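Local coordinates for protein TatD-related deoxyribonuclease (Thermotoga maritima, PDB 1J6O) that probably acts as a metal-dependent deoxyribonuclease of the TatD family, hydrolysing phosphodiester bonds in DNA at a divalent-cation site, at residues 106-109 with 110-113; 114-117 with 118-121; 138-141 with 142-146; 167-170 with 171-174. One frame throughout, in Å; residues are numbered along the deposited sequence.

Interaction 1: residues 106-109 with 110-113; sequences LDFF and RNIS
D107 reaches forward along its own chain and grips the turn that follows it. OD1 accepts from the backbone N of R110 at 2.9 Å, a nearly straight bond (167° at the hydrogen) that comes down from above the carboxylate plane. The same OD1 takes a second backbone donor, F109 N, at 2.7 Å and nearly in line with its C-O bond. With CG anti to the backbone N (chi1 178°), the carboxylate folds back beside its own carbonyl carbon, which puts OD1 within range of both amides. The bond to F109 N makes this an Asx turn, set where strand 98-107 runs out at the C-terminal ends of the strands of the TIM-type barrel, where the predicted metal ligands gather; the side chain of H139, one of these, lies about 4 Å from that of D107. The other oxygen, OD2, rests against the aliphatic start of R110, 3.8 Å from CB. Beyond that the arginine bends at chi2 and chi3 and heads away, its guanidinium lying with one face over CG1 of I112. The carbonyl O of D107 receives a weak bond from N111 N at 3.5 Å. A water also bridges the turn, accepting from I112 N at 2.8 Å and donating weakly to D107 O. The N111 side chain lies alongside F108. Further out, F108 also packs on A115 and Q118 of helix 115-132, while backbone bonds of L106 and F108 with R141 hold the strand end to strand 136-141.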
loop_
_atom_site.group_PDB
_atom_site.type_symbol
_atom_site.label_atom_id
_atom_site.label_comp_id
_atom_site.label_asym_id
_atom_site.label_seq_id
_atom_site.Cartn_x
_atom_site.Cartn_y
_atom_site.Cartn_z
ATOM N N LEU A 106 0.578 -11.827 4.841
ATOM C CA LEU A 106 0.196 -13.220 4.660
ATOM C C LEU A 106 -0.787 -13.386 3.518
ATOM O O LEU A 106 -1.699 -12.566 3.343
ATOM C CB LEU A 106 -0.520 -13.728 5.923
ATOM C CG LEU A 106 0.141 -13.592 7.280
ATOM C CD1 LEU A 106 -0.832 -14.079 8.370
ATOM C CD2 LEU A 106 1.436 -14.412 7.274
ATOM N N ASP A 107 -0.606 -14.447 2.742
ATOM C CA ASP A 107 -1.499 -14.739 1.626
ATOM C C ASP A 107 -1.798 -16.238 1.742
ATOM O O ASP A 107 -0.987 -17.072 1.341
ATOM C CB ASP A 107 -0.871 -14.442 0.259
ATOM C CG ASP A 107 -1.813 -14.801 -0.895
ATOM O OD1 ASP A 107 -2.735 -15.610 -0.684
ATOM O OD2 ASP A 107 -1.656 -14.282 -2.018
ATOM N N PHE A 108 -2.942 -16.571 2.333
ATOM C CA PHE A 108 -3.322 -17.976 2.494
ATOM C C PHE A 108 -4.260 -18.405 1.377
ATOM O O PHE A 108 -4.909 -19.459 1.444
ATOM C CB PHE A 108 -3.964 -18.209 3.865
ATOM C CG PHE A 108 -3.003 -18.064 5.008
ATOM C CD1 PHE A 108 -1.642 -17.896 4.769
ATOM C CD2 PHE A 108 -3.446 -18.110 6.323
ATOM C CE1 PHE A 108 -0.743 -17.773 5.816
ATOM C CE2 PHE A 108 -2.540 -17.990 7.393
ATOM C CZ PHE A 108 -1.198 -17.820 7.140
ATOM N N PHE A 109 -4.356 -17.567 0.352
ATOM C CA PHE A 109 -5.212 -17.897 -0.765
ATOM C C PHE A 109 -4.339 -18.629 -1.776
ATOM O O PHE A 109 -4.685 -19.732 -2.179
ATOM C CB PHE A 109 -5.821 -16.645 -1.414
ATOM C CG PHE A 109 -6.610 -16.944 -2.655
ATOM C CD1 PHE A 109 -7.840 -17.594 -2.576
ATOM C CD2 PHE A 109 -6.097 -16.634 -3.907
ATOM C CE1 PHE A 109 -8.549 -17.935 -3.736
ATOM C CE2 PHE A 109 -6.789 -16.969 -5.068
ATOM C CZ PHE A 109 -8.015 -17.620 -4.986
ATOM N N ARG A 110 -3.210 -18.025 -2.166
ATOM C CA ARG A 110 -2.279 -18.624 -3.140
ATOM C C ARG A 110 -1.327 -19.630 -2.509
ATOM O O ARG A 110 -0.965 -20.643 -3.132
ATOM C CB ARG A 110 -1.419 -17.556 -3.844
ATOM C CG ARG A 110 -2.088 -16.731 -4.948
ATOM C CD ARG A 110 -2.563 -17.541 -6.175
ATOM N NE ARG A 110 -1.513 -18.157 -6.992
ATOM C CZ ARG A 110 -0.525 -17.502 -7.589
ATOM N NH1 ARG A 110 -0.415 -16.189 -7.474
ATOM N NH2 ARG A 110 0.347 -18.163 -8.328
ATOM N N ASN A 111 -0.899 -19.346 -1.286
ATOM C CA ASN A 111 0.015 -20.225 -0.563
ATOM C C ASN A 111 1.228 -20.722 -1.355
ATOM O O ASN A 111 1.534 -21.923 -1.401
ATOM C CB ASN A 111 -0.750 -21.408 0.013
ATOM C CG ASN A 111 -1.474 -21.053 1.299
ATOM O OD1 ASN A 111 -2.795 -21.011 1.236
ATOM N ND2 ASN A 111 -0.850 -20.810 2.333
ATOM N N ILE A 112 1.920 -19.782 -1.978
ATOM C CA ILE A 112 3.100 -20.085 -2.761
ATOM C C ILE A 112 4.167 -20.481 -1.738
ATOM O O ILE A 112 5.047 -21.284 -2.017
ATOM C CB ILE A 112 3.560 -18.841 -3.548
ATOM C CG1 ILE A 112 2.509 -18.466 -4.598
ATOM C CG2 ILE A 112 4.902 -19.090 -4.165
ATOM C CD1 ILE A 112 2.217 -19.571 -5.600
ATOM N N SER A 113 4.106 -19.868 -0.554
ATOM C CA SER A 113 5.047 -20.166 0.517
ATOM C C SER A 113 4.184 -20.756 1.625
ATOM O O SER A 113 3.013 -20.361 1.786
ATOM C CB SER A 113 5.761 -18.898 1.028
ATOM O OG SER A 113 6.776 -18.480 0.125
HETATM O O HOH W 1 1.839 -17.315 -0.604
#

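Interaction 2: residues 114-117 with 118-121; sequences PAEV and QKRV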
loop_
_atom_site.group_PDB
_atom_site.type_symbol
_atom_site.label_atom_id
_atom_site.label_comp_id
_atom_site.label_asym_id
_atom_site.label_seq_id
_atom_site.Cartn_x
_atom_site.Cartn_y
_atom_site.Cartn_z
ATOM N N PRO A 114 4.725 -21.722 2.381
ATOM C CA PRO A 114 4.027 -22.387 3.491
ATOM C C PRO A 114 3.646 -21.337 4.541
ATOM O O PRO A 114 4.371 -20.355 4.745
ATOM C CB PRO A 114 5.075 -23.372 4.024
ATOM C CG PRO A 114 5.884 -23.688 2.770
ATOM C CD PRO A 114 6.053 -22.316 2.172
ATOM N N ALA A 115 2.509 -21.551 5.194
ATOM C CA ALA A 115 2.025 -20.626 6.214
ATOM C C ALA A 115 3.001 -20.278 7.321
ATOM O O ALA A 115 3.182 -19.097 7.619
ATOM C CB ALA A 115 0.735 -21.154 6.841
ATOM N N GLU A 116 3.630 -21.266 7.954
ATOM C CA GLU A 116 4.556 -20.908 9.030
ATOM C C GLU A 116 5.779 -20.107 8.572
ATOM O O GLU A 116 6.326 -19.295 9.328
ATOM C CB GLU A 116 4.971 -22.169 9.806
ATOM C CG GLU A 116 3.814 -22.777 10.607
ATOM C CD GLU A 116 3.141 -21.763 11.539
ATOM O OE1 GLU A 116 3.872 -21.053 12.277
ATOM O OE2 GLU A 116 1.880 -21.686 11.532
ATOM N N VAL A 117 6.196 -20.330 7.329
ATOM C CA VAL A 117 7.344 -19.636 6.742
ATOM C C VAL A 117 6.863 -18.186 6.503
ATOM O O VAL A 117 7.591 -17.236 6.731
ATOM C CB VAL A 117 7.747 -20.354 5.409
ATOM C CG1 VAL A 117 8.715 -19.513 4.617
ATOM C CG2 VAL A 117 8.387 -21.752 5.740
ATOM N N GLN A 118 5.637 -18.019 6.019
ATOM C CA GLN A 118 5.107 -16.656 5.781
ATOM C C GLN A 118 5.055 -15.905 7.108
ATOM O O GLN A 118 5.452 -14.738 7.214
ATOM C CB GLN A 118 3.683 -16.717 5.228
ATOM C CG GLN A 118 3.591 -17.179 3.781
ATOM C CD GLN A 118 2.195 -17.041 3.269
ATOM O OE1 GLN A 118 1.514 -16.049 3.566
ATOM N NE2 GLN A 118 1.744 -18.025 2.483
ATOM N N LYS A 119 4.514 -16.578 8.120
ATOM C CA LYS A 119 4.408 -15.974 9.441
ATOM C C LYS A 119 5.746 -15.507 9.994
ATOM O O LYS A 119 5.830 -14.393 10.490
ATOM C CB LYS A 119 3.782 -16.952 10.436
ATOM C CG LYS A 119 2.310 -17.116 10.273
ATOM C CD LYS A 119 1.837 -18.180 11.257
ATOM C CE LYS A 119 0.340 -18.300 11.337
ATOM N NZ LYS A 119 0.011 -19.301 12.423
ATOM N N ARG A 120 6.803 -16.317 9.894
ATOM C CA ARG A 120 8.072 -15.857 10.444
ATOM C C ARG A 120 8.665 -14.658 9.707
ATOM O O ARG A 120 9.208 -13.745 10.330
ATOM C CB ARG A 120 9.102 -16.998 10.525
ATOM C CG ARG A 120 9.783 -17.363 9.233
ATOM C CD ARG A 120 11.210 -17.882 9.468
ATOM N NE ARG A 120 12.145 -17.109 8.646
ATOM C CZ ARG A 120 13.301 -16.600 9.078
ATOM N NH1 ARG A 120 13.697 -16.789 10.338
ATOM N NH2 ARG A 120 14.033 -15.857 8.260
ATOM N N VAL A 121 8.560 -14.674 8.383
ATOM C CA VAL A 121 9.082 -13.590 7.538
ATOM C C VAL A 121 8.303 -12.292 7.792
ATOM O O VAL A 121 8.882 -11.192 7.779
ATOM C CB VAL A 121 8.998 -14.006 6.044
ATOM C CG1 VAL A 121 9.253 -12.815 5.116
ATOM C CG2 VAL A 121 10.034 -15.125 5.766
#
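P114 O accepts from Q118 N at 2.9 Å and opens the first turn of helix 115-132, with the i-to-i+4 ladder continuing from K119 N to A115 O, R120 N to E116 O and V121 N to V117 O. P114 itself sits at the N-cap position. Across the outer side of this turn E116 and K119 form a salt bridge, NZ to OE2 at 3.2 Å. The lysine stays extended beyond CG and runs back toward the start of the helix, its CG passing 3.4 Å from A115 O. The glutamate instead curls: bent at chi2 (-54°), it swings its carboxylate round to meet the lysine, which approaches OE2 on the syn side, 17° out of the carboxylate plane. The contact is not purely polar, because K119 CD also lies 3.5 Å from E116 OE2, so the carboxylate rests against the lysine's methylene chain as well as its ammonium. Q118 points along another side of the helix, its CG 3.4 Å from P114 O and its amide engaged beyond the two segments: NE2 donates to S113 O and OE1 accepts from D107 N. R120 lays CG 3.3 Å from V117 O, while its guanidinium pairs with E124 one turn on. V121 turns inward instead and packs on F85 of helix 85-92. E116 and K119 are three residues apart, so their bridge clips the surface of the first turn. The amide of Q118 uses both its ends to fasten the inner side to the loop and strand before it, and the negative E116 near the helix N terminus would probably also interact favourably with the helix dipole.

Interaction 3: residues 138-141 with 142-146; sequences VHIR and DAYSE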
loop_
_atom_site.group_PDB
_atom_site.type_symbol
_atom_site.label_atom_id
_atom_site.label_comp_id
_atom_site.label_asym_id
_atom_site.label_seq_id
_atom_site.Cartn_x
_atom_site.Cartn_y
_atom_site.Cartn_z
ATOM N N VAL A 138 1.123 -3.422 4.626
ATOM C CA VAL A 138 0.675 -4.811 4.784
ATOM C C VAL A 138 -0.241 -5.394 3.747
ATOM O O VAL A 138 -1.211 -4.772 3.313
ATOM C CB VAL A 138 0.022 -4.977 6.194
ATOM C CG1 VAL A 138 -0.313 -6.451 6.485
ATOM C CG2 VAL A 138 0.958 -4.420 7.260
ATOM N N HIS A 139 0.075 -6.624 3.360
ATOM C CA HIS A 139 -0.695 -7.355 2.363
ATOM C C HIS A 139 -1.373 -8.504 3.094
ATOM O O HIS A 139 -0.696 -9.288 3.747
ATOM C CB HIS A 139 0.273 -7.914 1.312
ATOM C CG HIS A 139 -0.360 -8.866 0.342
ATOM N ND1 HIS A 139 -0.875 -8.460 -0.869
ATOM C CD2 HIS A 139 -0.538 -10.206 0.393
ATOM C CE1 HIS A 139 -1.337 -9.509 -1.528
ATOM N NE2 HIS A 139 -1.146 -10.584 -0.781
ATOM N N ILE A 140 -2.695 -8.609 2.992
ATOM C CA ILE A 140 -3.406 -9.709 3.668
ATOM C C ILE A 140 -4.438 -10.289 2.704
ATOM O O ILE A 140 -5.288 -9.556 2.182
ATOM C CB ILE A 140 -4.191 -9.248 4.925
ATOM C CG1 ILE A 140 -3.260 -8.619 5.964
ATOM C CG2 ILE A 140 -4.940 -10.466 5.518
ATOM C CD1 ILE A 140 -3.984 -8.023 7.182
ATOM N N ARG A 141 -4.353 -11.592 2.441
ATOM C CA ARG A 141 -5.299 -12.258 1.534
ATOM C C ARG A 141 -5.805 -13.495 2.303
ATOM O O ARG A 141 -5.024 -14.379 2.632
ATOM C CB ARG A 141 -4.599 -12.672 0.234
ATOM C CG ARG A 141 -5.522 -13.138 -0.920
ATOM C CD ARG A 141 -6.511 -12.043 -1.361
ATOM N NE ARG A 141 -6.013 -10.692 -1.062
ATOM C CZ ARG A 141 -6.689 -9.557 -1.271
ATOM N NH1 ARG A 141 -7.918 -9.573 -1.795
ATOM N NH2 ARG A 141 -6.133 -8.389 -0.935
ATOM N N ASP A 142 -7.102 -13.521 2.614
ATOM C CA ASP A 142 -7.709 -14.639 3.350
ATOM C C ASP A 142 -6.913 -15.050 4.599
ATOM O O ASP A 142 -6.753 -16.242 4.899
ATOM C CB ASP A 142 -7.883 -15.847 2.425
ATOM C CG ASP A 142 -8.872 -15.582 1.291
ATOM O OD1 ASP A 142 -9.695 -14.657 1.433
ATOM O OD2 ASP A 142 -8.844 -16.299 0.267
ATOM N N ALA A 143 -6.419 -14.065 5.333
ATOM C CA ALA A 143 -5.642 -14.333 6.540
ATOM C C ALA A 143 -5.797 -13.188 7.529
ATOM O O ALA A 143 -4.886 -12.917 8.307
ATOM C CB ALA A 143 -4.157 -14.499 6.183
ATOM N N TYR A 144 -6.942 -12.509 7.507
ATOM C CA TYR A 144 -7.145 -11.399 8.426
ATOM C C TYR A 144 -7.028 -11.780 9.890
ATOM O O TYR A 144 -6.363 -11.096 10.650
ATOM C CB TYR A 144 -8.482 -10.708 8.123
ATOM C CG TYR A 144 -8.375 -9.866 6.871
ATOM C CD1 TYR A 144 -7.881 -8.560 6.932
ATOM C CD2 TYR A 144 -8.669 -10.402 5.616
ATOM C CE1 TYR A 144 -7.672 -7.803 5.767
ATOM C CE2 TYR A 144 -8.458 -9.650 4.429
ATOM C CZ TYR A 144 -7.954 -8.352 4.524
ATOM O OH TYR A 144 -7.668 -7.625 3.387
ATOM N N SER A 145 -7.652 -12.885 10.294
ATOM C CA SER A 145 -7.561 -13.288 11.688
ATOM C C SER A 145 -6.122 -13.593 12.075
ATOM O O SER A 145 -5.663 -13.199 13.144
ATOM C CB SER A 145 -8.419 -14.537 11.960
ATOM O OG SER A 145 -8.203 -15.012 13.293
ATOM N N GLU A 146 -5.408 -14.294 11.205
ATOM C CA GLU A 146 -4.027 -14.642 11.504
ATOM C C GLU A 146 -3.100 -13.433 11.542
ATOM O O GLU A 146 -2.220 -13.331 12.412
ATOM C CB GLU A 146 -3.523 -15.693 10.500
ATOM C CG GLU A 146 -4.241 -17.064 10.593
ATOM C CD GLU A 146 -5.495 -17.188 9.714
ATOM O OE1 GLU A 146 -6.109 -16.156 9.352
ATOM O OE2 GLU A 146 -5.875 -18.348 9.395
#
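I140 presses its CG2 methyl onto the ring of Y144, the residue that opens helix 144-153. The methyl stands 3.5 Å from the ring centroid and only 2° off the normal, a CH-pi contact centred on one face. CG2 is anti to the backbone N and CG1 beside it (chi1 -60°), an orientation that turns the methyl toward the incoming helix while CD1 reaches the ring's rim, 3.9 Å from Y144 CD1. The same methyl lies 3.5 Å from A143 C and 4.2 Å from A143 CB, so one branch of I140 fills the angle between strand end and helix start. At the far end of the ring, Y144 OH lies 3.3 Å from I140 O and accepts from S167 N, which ties the end of the ring to the loop after strand 161-163. R141, the next residue, faces the other way: its CB and CG merely skirt D142 N, CB at 3.6 Å, before the chain bends at chi2 and chi3 and carries the guanidinium back toward S167. NH2 there makes a weak bond to A165 O. D142 takes the sharp corner with both backbone angles positive, and A143 follows at the N-cap position. This is the strand-to-helix bend of a beta-alpha-beta unit in a TIM-type barrel. The side chains alternate: H139, a predicted metal ligand, and R141 face the side of the predicted metal site, whereas I140 faces the helices. Outward, I140 touches I163 of strand 161-163 and F176 of helix 170-179; Y144 also lies on I163, and A143 packs on L106 of strand 98-107, leaving the bend wedged between its neighbours.

Interaction 4: residues 167-170 with 171-174; sequences SSDY and EWAK
W172 turns back from the first turn of helix 170-179 over S168, just before the helix begins. Its CB lies 3.7 Å from S168 CB and 3.4 Å from S168 OG. At CG the indole is still beside that oxygen, and at CD1 the approach closes to 3.1 Å from OG, set obliquely to the ring. CD1 also passes 3.7 Å from D169 OD1, so the five-membered ring leans against two polar side chains, while CH2, at the far end of the six-membered ring, reaches the backbone of S145. D169 is the N-cap. Its CG sits between the backbone N and the carbonyl carbon (chi1 59°), which places OD1 to accept from W172 N at 3.3 Å; this capping bond is weak but fairly straight, 164° at the hydrogen. The D169 carbonyl takes A173 N at 3.0 Å, and Y170 O takes K174 N at 2.8 Å, beginning the regular helical ladder. Y170 and K174, four apart, lie against each other on a different side of the helix. Y170 OH is 3.8 Å from K174 CD. K174 CB lies over one face of the Y170 ring. The lysine then bends at chi4, and its NZ makes a long, weak ion pair with D178, one turn on. Away from the predicted metal site, this cap begins the helix that follows strand 161-163. On one side S168 and W172 rest on Y144 and S145 of helix 144-153; on another A173 and Y170 pack on helix 195-204, where R203 makes a cation-pi contact with Y170.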
loop_
_atom_site.group_PDB
_atom_site.type_symbol
_atom_site.label_atom_id
_atom_site.label_comp_id
_atom_site.label_asym_id
_atom_site.label_seq_id
_atom_site.Cartn_x
_atom_site.Cartn_y
_atom_site.Cartn_z
ATOM N N SER A 167 -9.507 -6.127 1.861
ATOM C CA SER A 167 -10.527 -6.979 1.281
ATOM C C SER A 167 -11.417 -7.777 2.219
ATOM O O SER A 167 -11.881 -8.866 1.852
ATOM C CB SER A 167 -9.850 -7.945 0.309
ATOM O OG SER A 167 -8.826 -8.685 0.977
ATOM N N SER A 168 -11.644 -7.284 3.428
ATOM C CA SER A 168 -12.506 -8.022 4.340
ATOM C C SER A 168 -13.786 -7.222 4.577
ATOM O O SER A 168 -14.125 -6.323 3.797
ATOM C CB SER A 168 -11.798 -8.304 5.658
ATOM O OG SER A 168 -12.474 -9.354 6.333
ATOM N N ASP A 169 -14.516 -7.540 5.639
ATOM C CA ASP A 169 -15.754 -6.810 5.908
ATOM C C ASP A 169 -15.587 -5.739 6.964
ATOM O O ASP A 169 -14.492 -5.525 7.475
ATOM C CB ASP A 169 -16.870 -7.789 6.305
ATOM C CG ASP A 169 -16.525 -8.615 7.541
ATOM O OD1 ASP A 169 -15.441 -8.426 8.146
ATOM O OD2 ASP A 169 -17.363 -9.467 7.909
ATOM N N TYR A 170 -16.676 -5.058 7.296
ATOM C CA TYR A 170 -16.609 -4.008 8.300
ATOM C C TYR A 170 -16.045 -4.443 9.647
ATOM O O TYR A 170 -15.229 -3.742 10.237
ATOM C CB TYR A 170 -17.994 -3.379 8.535
ATOM C CG TYR A 170 -17.914 -2.208 9.495
ATOM C CD1 TYR A 170 -17.164 -1.074 9.172
ATOM C CD2 TYR A 170 -18.535 -2.251 10.742
ATOM C CE1 TYR A 170 -17.029 -0.012 10.064
ATOM C CE2 TYR A 170 -18.407 -1.195 11.648
ATOM C CZ TYR A 170 -17.652 -0.078 11.305
ATOM O OH TYR A 170 -17.517 0.968 12.196
ATOM N N GLU A 171 -16.473 -5.595 10.153
ATOM C CA GLU A 171 -15.962 -6.036 11.444
ATOM C C GLU A 171 -14.438 -6.103 11.483
ATOM O O GLU A 171 -13.816 -5.634 12.446
ATOM C CB GLU A 171 -16.570 -7.384 11.850
ATOM C CG GLU A 171 -15.991 -7.900 13.170
ATOM C CD GLU A 171 -16.638 -9.192 13.662
ATOM O OE1 GLU A 171 -17.758 -9.507 13.208
ATOM O OE2 GLU A 171 -16.024 -9.889 14.513
ATOM N N TRP A 172 -13.834 -6.665 10.442
ATOM C CA TRP A 172 -12.369 -6.770 10.394
ATOM C C TRP A 172 -11.759 -5.382 10.180
ATOM O O TRP A 172 -10.698 -5.051 10.720
ATOM C CB TRP A 172 -11.944 -7.725 9.273
ATOM C CG TRP A 172 -11.825 -9.135 9.770
ATOM C CD1 TRP A 172 -12.422 -10.248 9.257
ATOM C CD2 TRP A 172 -11.100 -9.557 10.924
ATOM N NE1 TRP A 172 -12.111 -11.349 10.032
ATOM C CE2 TRP A 172 -11.296 -10.949 11.059
ATOM C CE3 TRP A 172 -10.290 -8.891 11.858
ATOM C CZ2 TRP A 172 -10.724 -11.688 12.096
ATOM C CZ3 TRP A 172 -9.722 -9.620 12.886
ATOM C CH2 TRP A 172 -9.940 -11.010 12.994
ATOM N N ALA A 173 -12.445 -4.565 9.396
ATOM C CA ALA A 173 -11.950 -3.215 9.129
ATOM C C ALA A 173 -11.816 -2.487 10.454
ATOM O O ALA A 173 -10.790 -1.860 10.752
ATOM C CB ALA A 173 -12.938 -2.480 8.204
ATOM N N LYS A 174 -12.868 -2.573 11.268
ATOM C CA LYS A 174 -12.856 -1.917 12.558
ATOM C C LYS A 174 -11.736 -2.447 13.447
ATOM O O LYS A 174 -11.068 -1.685 14.139
ATOM C CB LYS A 174 -14.217 -2.085 13.245
ATOM C CG LYS A 174 -14.294 -1.391 14.591
ATOM C CD LYS A 174 -15.719 -0.945 14.887
ATOM C CE LYS A 174 -15.840 -0.559 16.344
ATOM N NZ LYS A 174 -15.339 -1.706 17.161
#

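Along the chain the four contacts come in series, none nested in or crossing another, and each closes a short local turn. Interaction 1 closes the turn leaving strand 98-107, and interaction 2 begins directly where it ends, as the first turn of helix 115-132; Q118 joins the two. Interaction 3 follows at the exit of the neighbouring strand 136-141, which pairs with strand 98-107, so it touches interaction 1 through the sheet and through F109. Interaction 4 opens helix 170-179 and meets interaction 3 at Y144 and S167, but lies about 8 Å from interaction 1 at the nearest atoms. Together they line successive strand-to-helix connections of the barrel.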